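Local structure of repeat Five Residue (Rfr) protein or pentapeptide repeat protein (2O6W) at residues L11-V16 and K54-T59; E28-K33 and S71-I76. The protein is of unknown function; it folds as a right-handed pentapeptide-repeat beta helix, a fold that in some relatives binds DNA gyrase. All coordinates share one frame; numbering follows the deposited sequence.

Contact 1 of 2, residues L11-V16 and K54-T59; sequences LERECV and KPVDLT
R13 and V56, then E14 and D57, face each other across two chains that run the same way, their end-to-end directions 23° apart, and a single beta bridge joins them. D57 N donates to R13 O at 3.1 Å, and D57 O accepts from C15 N. R13 has left the helical path with positive phi, and its side chain reaches back over the neighbouring chain. NH1 of R13 donates to K54 O at 2.6 Å, with the acceptor lying in the guanidinium plane; NE adds a weak bond to the same oxygen. CG2 of V56 sits 3.8 Å above the centre of one guanidinium face, so a flat cation rests on a methyl group while its edge is spent on a carbonyl. D57 holds its carboxylate anti to the backbone N (chi1 -161°), where OD1 accepts from T59 N in an Asx turn and takes a second bond from T59 OG1. That leaves OD1 3.5 Å from V16 CG2. E14, with a longer side chain, curls back so that OE2 accepts from V16 N, while OE1 is salt-bridged to R8. CD2 of L58 meets CB of C15, whose sulfur is tied to C18; C15, V56 and L58 are buried against L9, where apolar groups and a disulfide need no polar partner. Such parallel pairing of stacked coils is characteristic of the right-handed pentapeptide-repeat beta helix; here helix 2-10 packs against its N-terminal end.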
loop_
_atom_site.group_PDB
_atom_site.type_symbol
_atom_site.label_atom_id
_atom_site.label_comp_id
_atom_site.label_asym_id
_atom_site.label_seq_id
_atom_site.Cartn_x
_atom_site.Cartn_y
_atom_site.Cartn_z
ATOM N N LEU A 11 -9.836 14.138 0.176
ATOM C CA LEU A 11 -9.553 15.483 0.657
ATOM C C LEU A 11 -8.531 15.590 1.786
ATOM O O LEU A 11 -7.549 16.321 1.666
ATOM C CB LEU A 11 -10.853 16.152 1.101
ATOM C CG LEU A 11 -10.703 17.593 1.593
ATOM C CD1 LEU A 11 -10.403 18.510 0.409
ATOM C CD2 LEU A 11 -11.977 18.028 2.295
ATOM N N GLU A 12 -8.773 14.876 2.882
ATOM C CA GLU A 12 -7.890 14.903 4.043
ATOM C C GLU A 12 -6.635 14.053 3.884
ATOM O O GLU A 12 -5.737 14.112 4.722
ATOM C CB GLU A 12 -8.639 14.425 5.287
ATOM C CG GLU A 12 -9.893 15.210 5.615
ATOM C CD GLU A 12 -9.634 16.694 5.695
ATOM O OE1 GLU A 12 -8.689 17.095 6.417
ATOM O OE2 GLU A 12 -10.381 17.457 5.039
ATOM N N ARG A 13 -6.582 13.248 2.827
ATOM C CA ARG A 13 -5.426 12.383 2.581
ATOM C C ARG A 13 -5.175 11.454 3.760
ATOM O O ARG A 13 -4.027 11.241 4.145
ATOM C CB ARG A 13 -4.167 13.218 2.362
ATOM C CG ARG A 13 -4.305 14.303 1.332
ATOM C CD ARG A 13 -3.862 13.816 -0.002
ATOM N NE ARG A 13 -2.451 13.448 0.016
ATOM C CZ ARG A 13 -1.843 12.843 -0.997
ATOM N NH1 ARG A 13 -0.559 12.531 -0.918
ATOM N NH2 ARG A 13 -2.530 12.539 -2.090
ATOM N N GLU A 14 -6.239 10.916 4.344
ATOM C CA GLU A 14 -6.094 10.006 5.475
ATOM C C GLU A 14 -7.355 9.185 5.700
ATOM O O GLU A 14 -8.406 9.462 5.125
ATOM C CB GLU A 14 -5.763 10.783 6.755
ATOM C CG GLU A 14 -6.915 11.641 7.289
ATOM C CD GLU A 14 -7.916 10.857 8.138
ATOM O OE1 GLU A 14 -9.097 11.269 8.205
ATOM O OE2 GLU A 14 -7.518 9.842 8.751
ATOM N N CYS A 15 -7.225 8.166 6.537
ATOM C CA CYS A 15 -8.332 7.297 6.899
ATOM C C CYS A 15 -7.840 6.332 7.971
ATOM O O CYS A 15 -8.008 5.119 7.867
ATOM C CB CYS A 15 -8.847 6.525 5.685
ATOM S SG CYS A 15 -10.660 6.327 5.718
ATOM N N VAL A 16 -7.220 6.898 9.001
ATOM C CA VAL A 16 -6.683 6.131 10.115
ATOM C C VAL A 16 -7.771 5.287 10.774
ATOM O O VAL A 16 -8.855 5.788 11.080
ATOM C CB VAL A 16 -6.051 7.080 11.176
ATOM C CG1 VAL A 16 -5.526 6.282 12.368
ATOM C CG2 VAL A 16 -4.918 7.880 10.542
ATOM N N LYS A 54 1.525 15.946 1.547
ATOM C CA LYS A 54 1.631 14.975 2.631
ATOM C C LYS A 54 1.260 13.572 2.179
ATOM O O LYS A 54 0.419 13.386 1.298
ATOM C CB LYS A 54 0.733 15.373 3.813
ATOM C CG LYS A 54 -0.744 15.527 3.456
ATOM C CD LYS A 54 -1.653 15.437 4.685
ATOM C CE LYS A 54 -1.680 14.013 5.257
ATOM N NZ LYS A 54 -2.575 13.855 6.451
ATOM N N PRO A 55 1.895 12.559 2.779
ATOM C CA PRO A 55 1.615 11.164 2.434
ATOM C C PRO A 55 0.276 10.715 3.028
ATOM O O PRO A 55 -0.093 11.132 4.124
ATOM C CB PRO A 55 2.806 10.420 3.034
ATOM C CG PRO A 55 3.130 11.237 4.235
ATOM C CD PRO A 55 3.019 12.652 3.727
ATOM N N VAL A 56 -0.452 9.880 2.293
ATOM C CA VAL A 56 -1.739 9.390 2.765
ATOM C C VAL A 56 -1.519 8.549 4.021
ATOM O O VAL A 56 -0.639 7.690 4.057
ATOM C CB VAL A 56 -2.436 8.559 1.673
ATOM C CG1 VAL A 56 -3.734 7.975 2.198
ATOM C CG2 VAL A 56 -2.703 9.439 0.456
ATOM N N ASP A 57 -2.314 8.807 5.051
ATOM C CA ASP A 57 -2.175 8.088 6.310
ATOM C C ASP A 57 -3.270 7.036 6.508
ATOM O O ASP A 57 -4.444 7.367 6.710
ATOM C CB ASP A 57 -2.191 9.080 7.474
ATOM C CG ASP A 57 -1.609 8.500 8.737
ATOM O OD1 ASP A 57 -1.836 7.298 9.002
ATOM O OD2 ASP A 57 -0.932 9.247 9.487
ATOM N N LEU A 58 -2.872 5.770 6.460
ATOM C CA LEU A 58 -3.804 4.663 6.629
ATOM C C LEU A 58 -3.406 3.769 7.803
ATOM O O LEU A 58 -3.572 2.546 7.758
ATOM C CB LEU A 58 -3.887 3.850 5.329
ATOM C CG LEU A 58 -4.593 4.536 4.145
ATOM C CD1 LEU A 58 -4.362 3.751 2.859
ATOM C CD2 LEU A 58 -6.086 4.645 4.436
ATOM N N THR A 59 -2.886 4.401 8.850
ATOM C CA THR A 59 -2.463 3.716 10.065
ATOM C C THR A 59 -3.629 2.946 10.649
ATOM O O THR A 59 -4.743 3.470 10.743
ATOM C CB THR A 59 -1.988 4.720 11.147
ATOM O OG1 THR A 59 -0.825 5.413 10.684
ATOM C CG2 THR A 59 -1.676 3.996 12.458
#

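Contact 2 of 2, residues E28-K33 and S71-I76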
loop_
_atom_site.group_PDB
_atom_site.type_symbol
_atom_site.label_atom_id
_atom_site.label_comp_id
_atom_site.label_asym_id
_atom_site.label_seq_id
_atom_site.Cartn_x
_atom_site.Cartn_y
_atom_site.Cartn_z
ATOM N N GLU A 28 -5.805 3.560 -8.478
ATOM C CA GLU A 28 -5.994 4.870 -7.864
ATOM C C GLU A 28 -4.625 5.466 -7.527
ATOM O O GLU A 28 -3.600 4.778 -7.554
ATOM C CB GLU A 28 -6.848 4.762 -6.597
ATOM C CG GLU A 28 -8.297 4.332 -6.836
ATOM C CD GLU A 28 -9.147 5.391 -7.542
ATOM O OE1 GLU A 28 -10.318 5.091 -7.873
ATOM O OE2 GLU A 28 -8.656 6.521 -7.762
ATOM N N ASN A 29 -4.599 6.755 -7.225
ATOM C CA ASN A 29 -3.346 7.401 -6.891
ATOM C C ASN A 29 -3.367 7.951 -5.468
ATOM O O ASN A 29 -3.907 9.020 -5.210
ATOM C CB ASN A 29 -3.048 8.514 -7.894
ATOM C CG ASN A 29 -1.806 9.309 -7.533
ATOM O OD1 ASN A 29 -0.943 8.837 -6.787
ATOM N ND2 ASN A 29 -1.702 10.524 -8.073
ATOM N N PHE A 30 -2.778 7.194 -4.548
ATOM C CA PHE A 30 -2.692 7.588 -3.150
ATOM C C PHE A 30 -1.224 7.796 -2.799
ATOM O O PHE A 30 -0.835 7.618 -1.651
ATOM C CB PHE A 30 -3.245 6.488 -2.240
ATOM C CG PHE A 30 -4.695 6.182 -2.450
ATOM C CD1 PHE A 30 -5.102 4.888 -2.764
ATOM C CD2 PHE A 30 -5.659 7.174 -2.321
ATOM C CE1 PHE A 30 -6.451 4.584 -2.942
ATOM C CE2 PHE A 30 -7.012 6.883 -2.497
ATOM C CZ PHE A 30 -7.408 5.585 -2.811
ATOM N N GLY A 31 -0.409 8.156 -3.785
ATOM C CA GLY A 31 1.008 8.346 -3.524
ATOM C C GLY A 31 1.507 9.778 -3.592
ATOM O O GLY A 31 0.730 10.708 -3.813
ATOM N N LEU A 32 2.813 9.945 -3.398
ATOM C CA LEU A 32 3.456 11.258 -3.433
ATOM C C LEU A 32 4.344 11.461 -4.655
ATOM O O LEU A 32 5.181 12.354 -4.662
ATOM C CB LEU A 32 4.309 11.465 -2.181
ATOM C CG LEU A 32 3.594 11.896 -0.908
ATOM C CD1 LEU A 32 4.598 11.975 0.233
ATOM C CD2 LEU A 32 2.926 13.252 -1.128
ATOM N N LYS A 33 4.174 10.644 -5.684
ATOM C CA LYS A 33 5.007 10.787 -6.864
ATOM C C LYS A 33 4.413 11.678 -7.939
ATOM O O LYS A 33 5.107 12.510 -8.512
ATOM C CB LYS A 33 5.325 9.423 -7.468
ATOM C CG LYS A 33 6.351 8.627 -6.689
ATOM C CD LYS A 33 6.733 7.367 -7.435
ATOM C CE LYS A 33 7.896 6.657 -6.759
ATOM N NZ LYS A 33 8.344 5.476 -7.546
ATOM N N SER A 71 -2.446 0.324 -8.153
ATOM C CA SER A 71 -2.613 1.613 -7.498
ATOM C C SER A 71 -1.264 2.189 -7.057
ATOM O O SER A 71 -0.326 1.445 -6.761
ATOM C CB SER A 71 -3.524 1.468 -6.279
ATOM O OG SER A 71 -4.890 1.460 -6.657
ATOM N N ASP A 72 -1.160 3.512 -7.032
ATOM C CA ASP A 72 0.069 4.164 -6.593
ATOM C C ASP A 72 -0.092 4.390 -5.087
ATOM O O ASP A 72 -1.033 5.055 -4.648
ATOM C CB ASP A 72 0.256 5.517 -7.302
ATOM C CG ASP A 72 1.624 6.156 -7.022
ATOM O OD1 ASP A 72 2.162 5.987 -5.896
ATOM O OD2 ASP A 72 2.156 6.850 -7.924
ATOM N N LEU A 73 0.827 3.832 -4.305
ATOM C CA LEU A 73 0.791 3.965 -2.855
ATOM C C LEU A 73 2.149 4.458 -2.353
ATOM O O LEU A 73 2.530 4.210 -1.206
ATOM C CB LEU A 73 0.468 2.605 -2.215
ATOM C CG LEU A 73 -0.777 1.886 -2.759
ATOM C CD1 LEU A 73 -0.925 0.505 -2.122
ATOM C CD2 LEU A 73 -2.003 2.732 -2.493
ATOM N N SER A 74 2.880 5.160 -3.209
ATOM C CA SER A 74 4.201 5.644 -2.829
ATOM C C SER A 74 4.200 6.501 -1.562
ATOM O O SER A 74 3.397 7.417 -1.417
ATOM C CB SER A 74 4.855 6.405 -4.001
ATOM O OG SER A 74 4.017 7.421 -4.519
ATOM N N SER A 75 5.101 6.166 -0.639
ATOM C CA SER A 75 5.251 6.883 0.627
ATOM C C SER A 75 4.023 6.807 1.529
ATOM O O SER A 75 3.896 7.574 2.485
ATOM C CB SER A 75 5.593 8.351 0.362
ATOM O OG SER A 75 6.809 8.457 -0.363
ATOM N N ILE A 76 3.126 5.877 1.238
ATOM C CA ILE A 76 1.921 5.730 2.037
ATOM C C ILE A 76 2.240 5.205 3.433
ATOM O O ILE A 76 3.240 4.507 3.634
ATOM C CB ILE A 76 0.932 4.766 1.361
ATOM C CG1 ILE A 76 -0.487 5.046 1.855
ATOM C CG2 ILE A 76 1.318 3.333 1.677
ATOM C CD1 ILE A 76 -1.549 4.454 0.969
HETATM O O HOH W 1 1.813 9.388 -6.850
HETATM O O HOH W 2 0.747 8.853 0.130
#
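D72 exchanges backbone bonds with both neighbours of N29: its N donates to E28 O at 2.8 Å, and its O accepts from F30 N. This is the single-bridge pairing of stacked coils in a pentapeptide-repeat beta helix. At the start of the pair, S71 OG accepts from E28 N along an almost straight bond, 170° at the hydrogen. The buried L73 sets CD2 at the edge of the F30 ring, 3.8 Å from CD1, and I76 CD1 comes near F30 CB.

Glycine suits position 31 because a beta carbon would run into D72 OD1 and S74 OG. With its carboxylate anti to the backbone N (chi1 -172°), D72 brings OD1 to S74 N and S74 OG, an Asx turn with a second bond from the hydroxyl. That hydroxyl, thus oriented, accepts weakly from L32 N, while K33 CG packs against it. N29 forms the matching Asx turn with G31 N, which approaches its OD1 from above the amide plane, and ND2 reaches Y34 O. Replacing D72 by an alanine removes the carboxylate, which would probably leave S74 N without its acceptor, the S74 hydroxyl free to turn and a bridging water short of a partner.

L73 to I76 form a type II beta turn, S75 taking positive phi at its third position and I76 N bonding back to L73 O. Farther out, K33 NZ is salt-bridged to E94 and D92. Between the two segments themselves, the bridging water donates to N29 OD1 at 2.8 Å and weakly to D72 OD2 while accepting from K33 N.

Overall arrangement
From the N terminus, helix 2-10 leads into 11-16, and the chain then passes through 28-33 before returning at 54-59 to close contact 1. Both contacts span 37 intervening residues, but their segments alternate, 71-76 coming only after 54-59, so the two loops cross. Each loop holds about a coil's worth of chain plus the excursion between 33 and 54, and the residues on either side of that excursion still stack as neighbours. The contact centres are about 11 Å apart, and they meet directly, L58 packing on I76 and V56 on the F30 carbonyl. Contact 1 joins the helix-capped end to the coil; contact 2 ties the excursion's near end to a coil whose S71, L73 and S75 bond on to D92 and E94.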